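Local coordinates for SVS_variant_AS1 (Streptomyces sp. CWA1, PDB 6TJA), which probably cyclises geranylgeranyl diphosphate to the diterpene spiroviolene, being an engineered ancestral variant of spiroviolene synthase, a class I terpene cyclase, at residues 217-222 with 351-356; 270-275 with 342-347; 98-103 with 162-167. All coordinates share one frame; numbering follows the deposited sequence.

Contact 1. Residues 217-222 with 351-356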
ATOM      1  N   THR A 217      12.061   8.668  -7.815  1.00 22.22           N
ATOM      2  CA  THR A 217      12.085   7.470  -6.953  1.00 22.47           C
ATOM      3  C   THR A 217      11.718   6.245  -7.814  1.00 24.43           C
ATOM      4  O   THR A 217      12.448   5.209  -7.780  1.00 24.26           O
ATOM      5  CB  THR A 217      11.185   7.655  -5.725  1.00 23.97           C
ATOM      6  OG1 THR A 217      11.615   8.775  -4.940  1.00 23.30           O
ATOM      7  CG2 THR A 217      11.198   6.413  -4.861  1.00 24.00           C
ATOM      8  N   GLU A 218      10.628   6.350  -8.574  1.00 24.26           N
ATOM      9  CA  GLU A 218      10.195   5.261  -9.475  1.00 22.73           C
ATOM     10  C   GLU A 218      11.333   4.944 -10.456  1.00 22.40           C
ATOM     11  O   GLU A 218      11.621   3.765 -10.655  1.00 20.31           O
ATOM     12  CB  GLU A 218       8.874   5.646 -10.116  1.00 23.82           C
ATOM     13  CG  GLU A 218       7.689   5.507  -9.179  1.00 22.40           C
ATOM     14  CD  GLU A 218       6.369   5.320  -9.901  1.00 24.27           C
ATOM     15  OE1 GLU A 218       6.354   5.526 -11.138  1.00 26.18           O
ATOM     16  OE2 GLU A 218       5.350   4.976  -9.237  1.00 23.30           O
ATOM     17  N   MET A 219      12.019   5.957 -10.979  1.00 22.70           N
ATOM     18  CA  MET A 219      13.053   5.738 -12.008  1.00 24.35           C
ATOM     19  C   MET A 219      14.215   5.011 -11.356  1.00 24.56           C
ATOM     20  O   MET A 219      14.748   4.038 -11.969  1.00 24.92           O
ATOM     21  CB  MET A 219      13.488   7.056 -12.651  1.00 24.11           C
ATOM     22  CG  MET A 219      12.437   7.490 -13.659  1.00 24.89           C
ATOM     23  SD  MET A 219      12.868   8.767 -14.808  1.00 24.95           S
ATOM     24  CE  MET A 219      12.500  10.204 -13.797  1.00 24.09           C
ATOM     25  N   ALA A 220      14.587   5.443 -10.156  1.00 22.47           N
ATOM     26  CA  ALA A 220      15.683   4.799  -9.418  1.00 22.16           C
ATOM     27  C   ALA A 220      15.325   3.326  -9.256  1.00 23.06           C
ATOM     28  O   ALA A 220      16.203   2.458  -9.470  1.00 22.48           O
ATOM     29  CB  ALA A 220      15.899   5.487  -8.103  1.00 23.78           C
ATOM     30  N   ILE A 221      14.071   3.058  -8.872  1.00 25.27           N
ATOM     31  CA  ILE A 221      13.561   1.689  -8.580  1.00 23.58           C
ATOM     32  C   ILE A 221      13.573   0.865  -9.866  1.00 21.98           C
ATOM     33  O   ILE A 221      14.012  -0.280  -9.809  1.00 21.51           O
ATOM     34  CB  ILE A 221      12.182   1.755  -7.914  1.00 24.80           C
ATOM     35  CG1 ILE A 221      12.319   2.278  -6.491  1.00 25.38           C
ATOM     36  CG2 ILE A 221      11.459   0.414  -7.933  1.00 24.03           C
ATOM     37  CD1 ILE A 221      10.987   2.624  -5.867  1.00 26.18           C
ATOM     38  N   MET A 222      13.168   1.453 -10.985  1.00 24.52           N
ATOM     39  CA  MET A 222      13.016   0.756 -12.277  1.00 23.58           C
ATOM     40  C   MET A 222      14.399   0.407 -12.815  1.00 25.07           C
ATOM     41  O   MET A 222      14.552  -0.688 -13.339  1.00 27.59           O
ATOM     42  CB  MET A 222      12.248   1.609 -13.284  1.00 26.53           C
ATOM     43  CG  MET A 222      11.796   0.818 -14.526  1.00 28.97           C
ATOM     44  SD  MET A 222      10.523  -0.439 -14.154  1.00 32.07           S
ATOM     45  CE  MET A 222       9.097   0.604 -14.350  1.00 37.64           C
ATOM     46  N   ALA A 351       5.104   6.874 -19.047  1.00 23.38           N
ATOM     47  CA  ALA A 351       5.286   8.041 -19.938  1.00 21.79           C
ATOM     48  C   ALA A 351       5.241   9.333 -19.119  1.00 23.73           C
ATOM     49  O   ALA A 351       5.976  10.303 -19.461  1.00 22.20           O
ATOM     50  CB  ALA A 351       4.233   8.027 -21.010  1.00 22.63           C
ATOM     51  N   TRP A 352       4.470   9.353 -18.032  1.00 23.68           N
ATOM     52  CA  TRP A 352       4.369  10.571 -17.187  1.00 23.76           C
ATOM     53  C   TRP A 352       5.727  10.917 -16.557  1.00 24.26           C
ATOM     54  O   TRP A 352       5.894  12.077 -16.128  1.00 22.85           O
ATOM     55  CB  TRP A 352       3.262  10.430 -16.136  1.00 24.07           C
ATOM     56  CG  TRP A 352       3.530   9.417 -15.070  1.00 25.92           C
ATOM     57  CD1 TRP A 352       3.269   8.075 -15.109  1.00 24.19           C
ATOM     58  CD2 TRP A 352       4.110   9.681 -13.786  1.00 23.37           C
ATOM     59  NE1 TRP A 352       3.640   7.493 -13.935  1.00 24.14           N
ATOM     60  CE2 TRP A 352       4.163   8.457 -13.108  1.00 23.87           C
ATOM     61  CE3 TRP A 352       4.594  10.827 -13.161  1.00 23.55           C
ATOM     62  CZ2 TRP A 352       4.700   8.352 -11.830  1.00 24.49           C
ATOM     63  CZ3 TRP A 352       5.087  10.729 -11.880  1.00 22.85           C
ATOM     64  CH2 TRP A 352       5.152   9.508 -11.236  1.00 23.03           C
ATOM     65  N   TRP A 353       6.711  10.012 -16.528  1.00 23.85           N
ATOM     66  CA  TRP A 353       8.060  10.416 -16.036  1.00 25.92           C
ATOM     67  C   TRP A 353       8.678  11.528 -16.895  1.00 25.95           C
ATOM     68  O   TRP A 353       9.587  12.189 -16.403  1.00 27.40           O
ATOM     69  CB  TRP A 353       9.024   9.250 -15.964  1.00 24.16           C
ATOM     70  CG  TRP A 353       8.631   8.163 -15.028  1.00 23.29           C
ATOM     71  CD1 TRP A 353       7.749   8.206 -13.994  1.00 24.45           C
ATOM     72  CD2 TRP A 353       9.127   6.818 -15.088  1.00 25.11           C
ATOM     73  NE1 TRP A 353       7.655   6.967 -13.407  1.00 24.04           N
ATOM     74  CE2 TRP A 353       8.499   6.102 -14.046  1.00 25.18           C
ATOM     75  CE3 TRP A 353      10.058   6.166 -15.907  1.00 24.37           C
ATOM     76  CZ2 TRP A 353       8.776   4.755 -13.800  1.00 26.87           C
ATOM     77  CZ3 TRP A 353      10.300   4.830 -15.689  1.00 25.48           C
ATOM     78  CH2 TRP A 353       9.672   4.142 -14.642  1.00 26.51           C
ATOM     79  N   TRP A 354       8.241  11.680 -18.146  1.00 27.95           N
ATOM     80  CA  TRP A 354       8.790  12.637 -19.145  1.00 28.81           C
ATOM     81  C   TRP A 354       7.903  13.877 -19.297  1.00 30.17           C
ATOM     82  O   TRP A 354       8.232  14.668 -20.182  1.00 28.60           O
ATOM     83  CB  TRP A 354       8.930  11.944 -20.510  1.00 28.06           C
ATOM     84  CG  TRP A 354      10.109  11.039 -20.627  1.00 28.48           C
ATOM     85  CD1 TRP A 354      11.365  11.377 -21.062  1.00 32.04           C
ATOM     86  CD2 TRP A 354      10.158   9.640 -20.286  1.00 29.00           C
ATOM     87  NE1 TRP A 354      12.196  10.283 -21.024  1.00 29.49           N
ATOM     88  CE2 TRP A 354      11.481   9.201 -20.563  1.00 28.89           C
ATOM     89  CE3 TRP A 354       9.226   8.725 -19.774  1.00 27.16           C
ATOM     90  CZ2 TRP A 354      11.864   7.877 -20.366  1.00 28.82           C
ATOM     91  CZ3 TRP A 354       9.612   7.422 -19.566  1.00 26.34           C
ATOM     92  CH2 TRP A 354      10.914   7.003 -19.862  1.00 30.20           C
ATOM     93  N   ASP A 355       6.797  13.986 -18.544  1.00 29.26           N
ATOM     94  CA  ASP A 355       5.791  15.076 -18.651  1.00 31.75           C
ATOM     95  C   ASP A 355       6.125  16.160 -17.617  1.00 32.33           C
ATOM     96  O   ASP A 355       5.641  16.058 -16.499  1.00 36.49           O
ATOM     97  CB  ASP A 355       4.394  14.480 -18.475  1.00 32.74           C
ATOM     98  CG  ASP A 355       3.253  15.467 -18.622  1.00 32.08           C
ATOM     99  OD1 ASP A 355       3.540  16.673 -18.608  1.00 29.93           O
ATOM    100  OD2 ASP A 355       2.083  15.004 -18.768  1.00 29.14           O
ATOM    101  N   ASP A 356       6.921  17.162 -17.970  1.00 34.11           N
ATOM    102  CA  ASP A 356       7.435  18.179 -17.005  1.00 37.22           C
ATOM    103  C   ASP A 356       6.313  19.077 -16.467  1.00 36.95           C
ATOM    104  O   ASP A 356       6.423  19.550 -15.305  1.00 35.96           O
ATOM    105  CB  ASP A 356       8.587  18.978 -17.613  1.00 37.48           C
ATOM    106  CG  ASP A 356       9.884  18.170 -17.619  1.00 43.89           C
ATOM    107  OD1 ASP A 356      10.216  17.559 -16.541  1.00 36.60           O
ATOM    108  OD2 ASP A 356      10.529  18.114 -18.700  1.00 47.83           O
TER
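The Trp353 ring has Met219 over one face and Glu218 OE1 at its edge. Met219 CG sits 3.8 Å from the centroid of the six-membered ring of Trp353, a CH-pi contact. Its nearest ring atom is CE3, with Met219 CG to Trp353 CE3 at 3.5 Å. Met219 SD adds an oblique Met-aromatic contact. Met222 reaches another part of the ring edge, with CE of Met222 3.6 Å from CH2 of Trp353. The Trp353 ring in turn puts its CD1 over the centre of one face of Trp352. In the all-helical terpene cyclase fold, these contacts join the C-terminal tail to helix 211-231, whose later part probably begins the NSE-type metal-binding motif, as in related class I terpene cyclases. The polar link is Trp353 NE1 to Glu218 OE1, a 3.0 Å hydrogen bond with an N-H...O angle of 155°. It uses the anti lone pair of OE1. The oxygen lies nearly in the indole plane, while the carboxylate is turned 80° from the ring. With CG anti to the carbonyl carbon (chi1 -76°) and an extended chain beyond it, Glu218 reaches outward from the helix, and OE1 meets the indole N-H. Trp352 CZ2 also lies 3.3 Å from Glu218 OE1. The other oxygen, OE2, forms a salt bridge with Arg112 of the second subunit. The same subunit packs on Trp353 through Arg112 and on Trp352 through Ala116.

Contact 2. Residues 270-275 with 342-347; sequences DRILLR and SPLPGA
Arg271 runs straight out from helix 258-283 toward the 342-347 loop, with CG opposite the backbone N (chi1 173°) and CD opposite CA. A bend at chi3 (-51°) then turns its guanidinium to lie alongside the loop backbone. NH1 of Arg271 donates a 3.3 Å hydrogen bond to O of Ser342. This acceptor lies near the guanidinium plane. The donor, however, stands well above the carbonyl plane of Ser342 and is not on a lone pair. Pro345 covers one face of the guanidinium, its CD 3.6 Å from Arg271 NH1. The aliphatic part of Arg271 packs as well, with CD 4.0 Å from Leu344 CG. Beside it, Ile272 CD1 meets Leu344 CD1 at 4.0 Å, the two side chains crossing at about a right angle. Ile272 also packs on Met219 and Met222 of helix 211-231, so this apolar part of the contact leads inward. The strongest polar partner of Arg271 is Asp338, which makes a salt bridge to NH2. Cut back to an alanine, Arg271 would lose its whole guanidinium, which would probably deprive Asp338 of this salt bridge and Ser342 O of this donor, and open a gap against Pro345 CD. Beyond Leu344 the chain reverses. A weak 3.5 Å bond from Ala347 N to Leu344 O closes the bend, and Gly346 has a positive phi of 82°. With Pro345 and Gly346 at its two central positions, this is a classic Pro-Gly type II beta turn.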
ATOM      1  N   ASP A 270      18.741   2.156 -20.160  1.00 26.20           N
ATOM      2  CA  ASP A 270      19.613   3.336 -20.332  1.00 27.43           C
ATOM      3  C   ASP A 270      18.751   4.583 -20.597  1.00 28.74           C
ATOM      4  O   ASP A 270      19.044   5.642 -20.040  1.00 26.57           O
ATOM      5  CB  ASP A 270      20.627   3.073 -21.438  1.00 27.99           C
ATOM      6  CG  ASP A 270      21.775   2.150 -21.057  1.00 25.27           C
ATOM      7  OD1 ASP A 270      21.839   1.695 -19.897  1.00 25.71           O
ATOM      8  OD2 ASP A 270      22.578   1.875 -21.949  1.00 24.19           O
ATOM      9  N   ARG A 271      17.690   4.457 -21.385  1.00 29.85           N
ATOM     10  CA  ARG A 271      16.781   5.593 -21.644  1.00 30.90           C
ATOM     11  C   ARG A 271      16.209   6.067 -20.294  1.00 28.79           C
ATOM     12  O   ARG A 271      16.174   7.282 -20.060  1.00 27.34           O
ATOM     13  CB  ARG A 271      15.734   5.179 -22.681  1.00 35.75           C
ATOM     14  CG  ARG A 271      14.668   6.243 -22.872  1.00 44.13           C
ATOM     15  CD  ARG A 271      13.524   5.880 -23.792  1.00 43.66           C
ATOM     16  NE  ARG A 271      13.927   5.359 -25.091  1.00 44.30           N
ATOM     17  CZ  ARG A 271      13.251   5.562 -26.221  1.00 33.75           C
ATOM     18  NH1 ARG A 271      12.216   6.365 -26.242  1.00 29.83           N
ATOM     19  NH2 ARG A 271      13.648   5.005 -27.343  1.00 35.62           N
ATOM     20  N   ILE A 272      15.797   5.147 -19.414  1.00 27.25           N
ATOM     21  CA  ILE A 272      15.174   5.497 -18.107  1.00 25.78           C
ATOM     22  C   ILE A 272      16.238   6.154 -17.214  1.00 26.55           C
ATOM     23  O   ILE A 272      15.914   7.162 -16.568  1.00 25.21           O
ATOM     24  CB  ILE A 272      14.522   4.277 -17.437  1.00 25.33           C
ATOM     25  CG1 ILE A 272      13.381   3.713 -18.277  1.00 25.54           C
ATOM     26  CG2 ILE A 272      14.036   4.627 -16.046  1.00 24.77           C
ATOM     27  CD1 ILE A 272      12.907   2.342 -17.821  1.00 25.82           C
ATOM     28  N   LEU A 273      17.475   5.656 -17.200  1.00 28.65           N
ATOM     29  CA  LEU A 273      18.538   6.285 -16.371  1.00 28.66           C
ATOM     30  C   LEU A 273      18.837   7.703 -16.879  1.00 29.21           C
ATOM     31  O   LEU A 273      18.973   8.581 -16.054  1.00 26.04           O
ATOM     32  CB  LEU A 273      19.799   5.426 -16.363  1.00 29.53           C
ATOM     33  CG  LEU A 273      20.900   5.957 -15.455  1.00 27.24           C
ATOM     34  CD1 LEU A 273      20.366   6.245 -14.056  1.00 28.94           C
ATOM     35  CD2 LEU A 273      22.026   4.959 -15.401  1.00 29.26           C
ATOM     36  N   LEU A 274      18.866   7.931 -18.186  1.00 32.39           N
ATOM     37  CA  LEU A 274      19.052   9.292 -18.770  1.00 34.98           C
ATOM     38  C   LEU A 274      17.925  10.243 -18.338  1.00 31.35           C
ATOM     39  O   LEU A 274      18.214  11.403 -18.001  1.00 29.80           O
ATOM     40  CB  LEU A 274      19.101   9.189 -20.295  1.00 40.73           C
ATOM     41  CG  LEU A 274      20.442   9.558 -20.929  1.00 51.51           C
ATOM     42  CD1 LEU A 274      21.620   8.889 -20.229  1.00 51.07           C
ATOM     43  CD2 LEU A 274      20.429   9.184 -22.397  1.00 58.25           C
ATOM     44  N   ARG A 275      16.674   9.800 -18.372  1.00 25.80           N
ATOM     45  CA  ARG A 275      15.589  10.669 -17.897  1.00 27.38           C
ATOM     46  C   ARG A 275      15.788  10.914 -16.391  1.00 24.99           C
ATOM     47  O   ARG A 275      15.643  12.047 -15.975  1.00 24.27           O
ATOM     48  CB  ARG A 275      14.226  10.093 -18.257  1.00 26.67           C
ATOM     49  CG  ARG A 275      13.086  10.931 -17.709  1.00 26.67           C
ATOM     50  CD  ARG A 275      13.134  12.387 -18.117  1.00 25.82           C
ATOM     51  NE  ARG A 275      12.018  13.090 -17.509  1.00 26.96           N
ATOM     52  CZ  ARG A 275      11.966  14.398 -17.302  1.00 27.59           C
ATOM     53  NH1 ARG A 275      12.959  15.182 -17.663  1.00 31.75           N
ATOM     54  NH2 ARG A 275      10.924  14.922 -16.710  1.00 28.84           N
ATOM     55  N   SER A 342      12.463  10.811 -25.043  1.00 41.83           N
ATOM     56  CA  SER A 342      11.037  10.730 -24.913  1.00 42.79           C
ATOM     57  C   SER A 342      10.622   9.466 -24.192  1.00 37.21           C
ATOM     58  O   SER A 342      11.430   8.597 -23.997  1.00 35.27           O
ATOM     59  CB  SER A 342      10.412  10.794 -26.285  1.00 45.59           C
ATOM     60  OG  SER A 342      11.114  10.040 -27.200  1.00 48.49           O
ATOM     61  N   PRO A 343       9.349   9.319 -23.900  1.00 32.61           N
ATOM     62  CA  PRO A 343       8.892   8.087 -23.300  1.00 31.12           C
ATOM     63  C   PRO A 343       9.168   6.847 -24.154  1.00 30.90           C
ATOM     64  O   PRO A 343       9.206   6.845 -25.347  1.00 27.15           O
ATOM     65  CB  PRO A 343       7.399   8.305 -23.211  1.00 30.05           C
ATOM     66  CG  PRO A 343       7.265   9.724 -23.017  1.00 30.93           C
ATOM     67  CD  PRO A 343       8.313  10.342 -23.862  1.00 32.72           C
ATOM     68  N   LEU A 344       9.353   5.763 -23.462  1.00 30.49           N
ATOM     69  CA  LEU A 344       9.562   4.484 -24.051  1.00 34.14           C
ATOM     70  C   LEU A 344       8.349   3.946 -24.797  1.00 31.42           C
ATOM     71  O   LEU A 344       7.293   3.910 -24.258  1.00 25.85           O
ATOM     72  CB  LEU A 344       9.835   3.499 -22.932  1.00 39.87           C
ATOM     73  CG  LEU A 344      11.153   2.795 -22.842  1.00 47.93           C
ATOM     74  CD1 LEU A 344      11.264   2.077 -21.509  1.00 46.85           C
ATOM     75  CD2 LEU A 344      11.199   1.829 -23.996  1.00 49.31           C
ATOM     76  N   PRO A 345       8.531   3.555 -26.053  1.00 28.91           N
ATOM     77  CA  PRO A 345       7.489   2.883 -26.810  1.00 27.97           C
ATOM     78  C   PRO A 345       6.903   1.666 -26.098  1.00 25.62           C
ATOM     79  O   PRO A 345       7.658   0.840 -25.592  1.00 30.38           O
ATOM     80  CB  PRO A 345       8.208   2.398 -28.070  1.00 31.14           C
ATOM     81  CG  PRO A 345       9.316   3.389 -28.249  1.00 32.90           C
ATOM     82  CD  PRO A 345       9.758   3.737 -26.836  1.00 31.08           C
ATOM     83  N   GLY A 346       5.577   1.598 -26.069  1.00 22.14           N
ATOM     84  CA  GLY A 346       4.832   0.425 -25.601  1.00 25.12           C
ATOM     85  C   GLY A 346       4.694   0.373 -24.094  1.00 25.35           C
ATOM     86  O   GLY A 346       4.255  -0.652 -23.625  1.00 30.61           O
ATOM     87  N   ALA A 347       5.040   1.433 -23.361  1.00 27.87           N
ATOM     88  CA  ALA A 347       4.943   1.477 -21.882  1.00 26.85           C
ATOM     89  C   ALA A 347       4.296   2.795 -21.445  1.00 26.34           C
ATOM     90  O   ALA A 347       4.916   3.615 -20.760  1.00 26.66           O
ATOM     91  CB  ALA A 347       6.311   1.247 -21.305  1.00 29.11           C
TER

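Contact 3. Residues 98-103 with 162-167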
ATOM      1  N   THR A  98       3.270 -20.311  -6.953  1.00 31.75           N
ATOM      2  CA  THR A  98       2.301 -20.528  -8.052  1.00 32.90           C
ATOM      3  C   THR A  98       0.921 -20.701  -7.439  1.00 31.62           C
ATOM      4  O   THR A  98       0.045 -21.284  -8.110  1.00 28.80           O
ATOM      5  CB  THR A  98       2.682 -21.743  -8.908  1.00 35.24           C
ATOM      6  OG1 THR A  98       2.811 -22.845  -8.018  1.00 33.88           O
ATOM      7  CG2 THR A  98       3.985 -21.592  -9.661  1.00 37.49           C
ATOM      8  N   ARG A  99       0.751 -20.216  -6.206  1.00 32.45           N
ATOM      9  CA  ARG A  99      -0.498 -20.384  -5.412  1.00 31.79           C
ATOM     10  C   ARG A  99      -0.930 -19.002  -4.924  1.00 28.83           C
ATOM     11  O   ARG A  99      -0.813 -18.670  -3.737  1.00 25.74           O
ATOM     12  CB  ARG A  99      -0.289 -21.467  -4.338  1.00 35.59           C
ATOM     13  CG  ARG A  99      -0.010 -22.873  -4.883  1.00 39.14           C
ATOM     14  CD  ARG A  99      -1.118 -23.486  -5.751  1.00 43.74           C
ATOM     15  NE  ARG A  99      -2.250 -23.830  -4.894  1.00 51.78           N
ATOM     16  CZ  ARG A  99      -2.433 -24.995  -4.248  1.00 51.55           C
ATOM     17  NH1 ARG A  99      -1.583 -26.002  -4.400  1.00 41.53           N
ATOM     18  NH2 ARG A  99      -3.489 -25.139  -3.454  1.00 46.99           N
ATOM     19  N   PRO A 100      -1.452 -18.158  -5.847  1.00 26.46           N
ATOM     20  CA  PRO A 100      -1.799 -16.784  -5.523  1.00 27.82           C
ATOM     21  C   PRO A 100      -2.777 -16.719  -4.352  1.00 27.97           C
ATOM     22  O   PRO A 100      -2.602 -15.835  -3.528  1.00 29.97           O
ATOM     23  CB  PRO A 100      -2.448 -16.178  -6.766  1.00 28.16           C
ATOM     24  CG  PRO A 100      -2.446 -17.272  -7.806  1.00 27.31           C
ATOM     25  CD  PRO A 100      -1.727 -18.474  -7.248  1.00 25.02           C
ATOM     26  N   ALA A 101      -3.763 -17.619  -4.302  1.00 29.71           N
ATOM     27  CA  ALA A 101      -4.822 -17.595  -3.253  1.00 27.97           C
ATOM     28  C   ALA A 101      -4.173 -17.704  -1.865  1.00 26.31           C
ATOM     29  O   ALA A 101      -4.494 -16.896  -1.003  1.00 26.72           O
ATOM     30  CB  ALA A 101      -5.838 -18.661  -3.480  1.00 27.83           C
ATOM     31  N   GLN A 102      -3.227 -18.608  -1.683  1.00 25.74           N
ATOM     32  CA  GLN A 102      -2.517 -18.754  -0.392  1.00 26.39           C
ATOM     33  C   GLN A 102      -1.566 -17.582  -0.198  1.00 27.80           C
ATOM     34  O   GLN A 102      -1.446 -17.132   0.931  1.00 28.55           O
ATOM     35  CB  GLN A 102      -1.727 -20.049  -0.321  1.00 27.35           C
ATOM     36  CG  GLN A 102      -2.602 -21.279  -0.280  1.00 29.59           C
ATOM     37  CD  GLN A 102      -1.777 -22.538  -0.357  1.00 33.14           C
ATOM     38  OE1 GLN A 102      -1.052 -22.843   0.584  1.00 35.78           O
ATOM     39  NE2 GLN A 102      -1.882 -23.268  -1.469  1.00 33.38           N
ATOM     40  N   PHE A 103      -0.941 -17.067  -1.258  1.00 30.26           N
ATOM     41  CA  PHE A 103      -0.003 -15.929  -1.117  1.00 28.23           C
ATOM     42  C   PHE A 103      -0.750 -14.669  -0.658  1.00 26.52           C
ATOM     43  O   PHE A 103      -0.248 -13.953   0.219  1.00 25.73           O
ATOM     44  CB  PHE A 103       0.803 -15.670  -2.381  1.00 30.71           C
ATOM     45  CG  PHE A 103       1.802 -14.568  -2.149  1.00 27.50           C
ATOM     46  CD1 PHE A 103       2.989 -14.819  -1.490  1.00 26.74           C
ATOM     47  CD2 PHE A 103       1.501 -13.260  -2.491  1.00 28.02           C
ATOM     48  CE1 PHE A 103       3.900 -13.804  -1.243  1.00 26.23           C
ATOM     49  CE2 PHE A 103       2.406 -12.245  -2.225  1.00 30.59           C
ATOM     50  CZ  PHE A 103       3.600 -12.515  -1.589  1.00 26.45           C
ATOM     51  N   TRP A 162       0.854 -10.078  -7.879  1.00 22.97           N
ATOM     52  CA  TRP A 162       0.678  -9.956  -9.354  1.00 25.87           C
ATOM     53  C   TRP A 162       1.584 -10.963 -10.073  1.00 26.22           C
ATOM     54  O   TRP A 162       1.094 -11.748 -10.914  1.00 21.77           O
ATOM     55  CB  TRP A 162       1.011  -8.523  -9.757  1.00 26.81           C
ATOM     56  CG  TRP A 162       0.724  -8.100 -11.166  1.00 27.90           C
ATOM     57  CD1 TRP A 162       0.405  -8.853 -12.255  1.00 26.12           C
ATOM     58  CD2 TRP A 162       0.811  -6.741 -11.629  1.00 27.84           C
ATOM     59  NE1 TRP A 162       0.225  -8.053 -13.351  1.00 23.96           N
ATOM     60  CE2 TRP A 162       0.458  -6.752 -12.993  1.00 26.69           C
ATOM     61  CE3 TRP A 162       1.080  -5.521 -10.997  1.00 27.13           C
ATOM     62  CZ2 TRP A 162       0.412  -5.580 -13.745  1.00 27.23           C
ATOM     63  CZ3 TRP A 162       1.036  -4.366 -11.742  1.00 29.04           C
ATOM     64  CH2 TRP A 162       0.689  -4.397 -13.095  1.00 28.24           C
ATOM     65  N   GLN A 163       2.870 -10.937  -9.750  1.00 28.31           N
ATOM     66  CA  GLN A 163       3.860 -11.860 -10.350  1.00 30.86           C
ATOM     67  C   GLN A 163       3.420 -13.323 -10.178  1.00 28.04           C
ATOM     68  O   GLN A 163       3.359 -14.035 -11.195  1.00 28.70           O
ATOM     69  CB  GLN A 163       5.234 -11.613  -9.750  1.00 35.47           C
ATOM     70  CG  GLN A 163       6.345 -12.001 -10.701  1.00 41.74           C
ATOM     71  CD  GLN A 163       7.578 -12.415  -9.942  1.00 60.04           C
ATOM     72  OE1 GLN A 163       8.301 -11.578  -9.383  1.00 59.68           O
ATOM     73  NE2 GLN A 163       7.796 -13.724  -9.914  1.00 63.00           N
ATOM     74  N   ILE A 164       3.165 -13.763  -8.950  1.00 25.35           N
ATOM     75  CA  ILE A 164       2.731 -15.150  -8.598  1.00 26.61           C
ATOM     76  C   ILE A 164       1.435 -15.517  -9.355  1.00 28.33           C
ATOM     77  O   ILE A 164       1.297 -16.689  -9.783  1.00 26.37           O
ATOM     78  CB  ILE A 164       2.566 -15.256  -7.067  1.00 24.40           C
ATOM     79  CG1 ILE A 164       3.922 -15.235  -6.362  1.00 24.99           C
ATOM     80  CG2 ILE A 164       1.763 -16.478  -6.684  1.00 25.65           C
ATOM     81  CD1 ILE A 164       3.809 -15.214  -4.845  1.00 25.79           C
ATOM     82  N   GLY A 165       0.498 -14.564  -9.476  1.00 27.13           N
ATOM     83  CA  GLY A 165      -0.730 -14.698 -10.272  1.00 27.86           C
ATOM     84  C   GLY A 165      -0.385 -15.023 -11.716  1.00 30.05           C
ATOM     85  O   GLY A 165      -0.995 -15.986 -12.267  1.00 29.62           O
ATOM     86  N   ASN A 166       0.557 -14.273 -12.304  1.00 29.29           N
ATOM     87  CA  ASN A 166       1.021 -14.483 -13.706  1.00 30.96           C
ATOM     88  C   ASN A 166       1.604 -15.898 -13.848  1.00 30.17           C
ATOM     89  O   ASN A 166       1.236 -16.601 -14.824  1.00 29.82           O
ATOM     90  CB  ASN A 166       2.044 -13.433 -14.138  1.00 29.03           C
ATOM     91  CG  ASN A 166       1.443 -12.067 -14.396  1.00 29.40           C
ATOM     92  OD1 ASN A 166       0.226 -11.915 -14.371  1.00 29.82           O
ATOM     93  ND2 ASN A 166       2.290 -11.071 -14.627  1.00 25.53           N
ATOM     94  N   GLN A 167       2.407 -16.320 -12.870  1.00 28.84           N
ATOM     95  CA  GLN A 167       3.105 -17.634 -12.857  1.00 34.50           C
ATOM     96  C   GLN A 167       2.084 -18.774 -12.810  1.00 31.68           C
ATOM     97  O   GLN A 167       2.188 -19.653 -13.646  1.00 32.66           O
ATOM     98  CB  GLN A 167       4.098 -17.737 -11.697  1.00 38.50           C
ATOM     99  CG  GLN A 167       5.483 -17.187 -12.042  1.00 51.14           C
ATOM    100  CD  GLN A 167       6.142 -17.879 -13.213  1.00 56.92           C
ATOM    101  OE1 GLN A 167       6.261 -17.329 -14.310  1.00 61.09           O
ATOM    102  NE2 GLN A 167       6.566 -19.111 -12.991  1.00 59.74           N
TER
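This is apolar helix-to-helix packing, in which the start of helix 100-115 and the residues before it lie against helix 143-169 near the dimer interface. Ile164 carries most of it. Its two branches go to different partners. CD1 of Ile164 sits over one face of the Phe103 ring, 3.6 Å from the centroid and 20° off the ring normal, a CH-pi contact. It lies toward the CG side of the ring, with Ile164 CD1 to Phe103 CG at 3.4 Å. The extended second torsion of Ile164 (chi2 175°) sends CD1 away from its own backbone and onto that face. The other branch, CG2 of Ile164, rests 3.7 Å from N of Pro100 and also touches N of Arg99. Arg99 is the N-cap residue of helix 100-115, and its O accepts the bond from Phe103 N. Pro100 therefore stands in the first turn of the helix, a position where proline costs no backbone hydrogen bond within the helix. Within the helical bundle of the cyclase, the start of helix 100-115 thus abuts helix 143-169. The backbones come close here, with the CA atoms of Pro100 and Gly165 5.3 Å apart. Gly165 has no side chain and meets Pro100 through its CA, which lies 4.0 Å from Pro100 CG. At the outer end Thr98 CG2 approaches Gln167 CB at 4.4 Å. The second subunit is also near: its Asn104 packs on Pro100, and its Gly165 on Ala101.

Contacts 1 and 2 are neighbours, with centres 9 Å apart, and contact 2 is nested within the chain loop that contact 1 closes. Arg275 joins them: its NH2 makes a salt bridge of 2.7 Å with Asp356 OD1, and its NE probably a hydrogen bond of 2.8 Å with Trp353 O. Together they lay the C-terminal tail over helices 211-231 and 258-283. Contact 3 lies apart, its centre about 27 Å from that of contact 1 and about 29 Å from that of contact 2. Contacts 1 and 3 both touch the second subunit. A bound PEG, probably from the crystallisation liquor, lies about 4 Å from the Glu218 side chain.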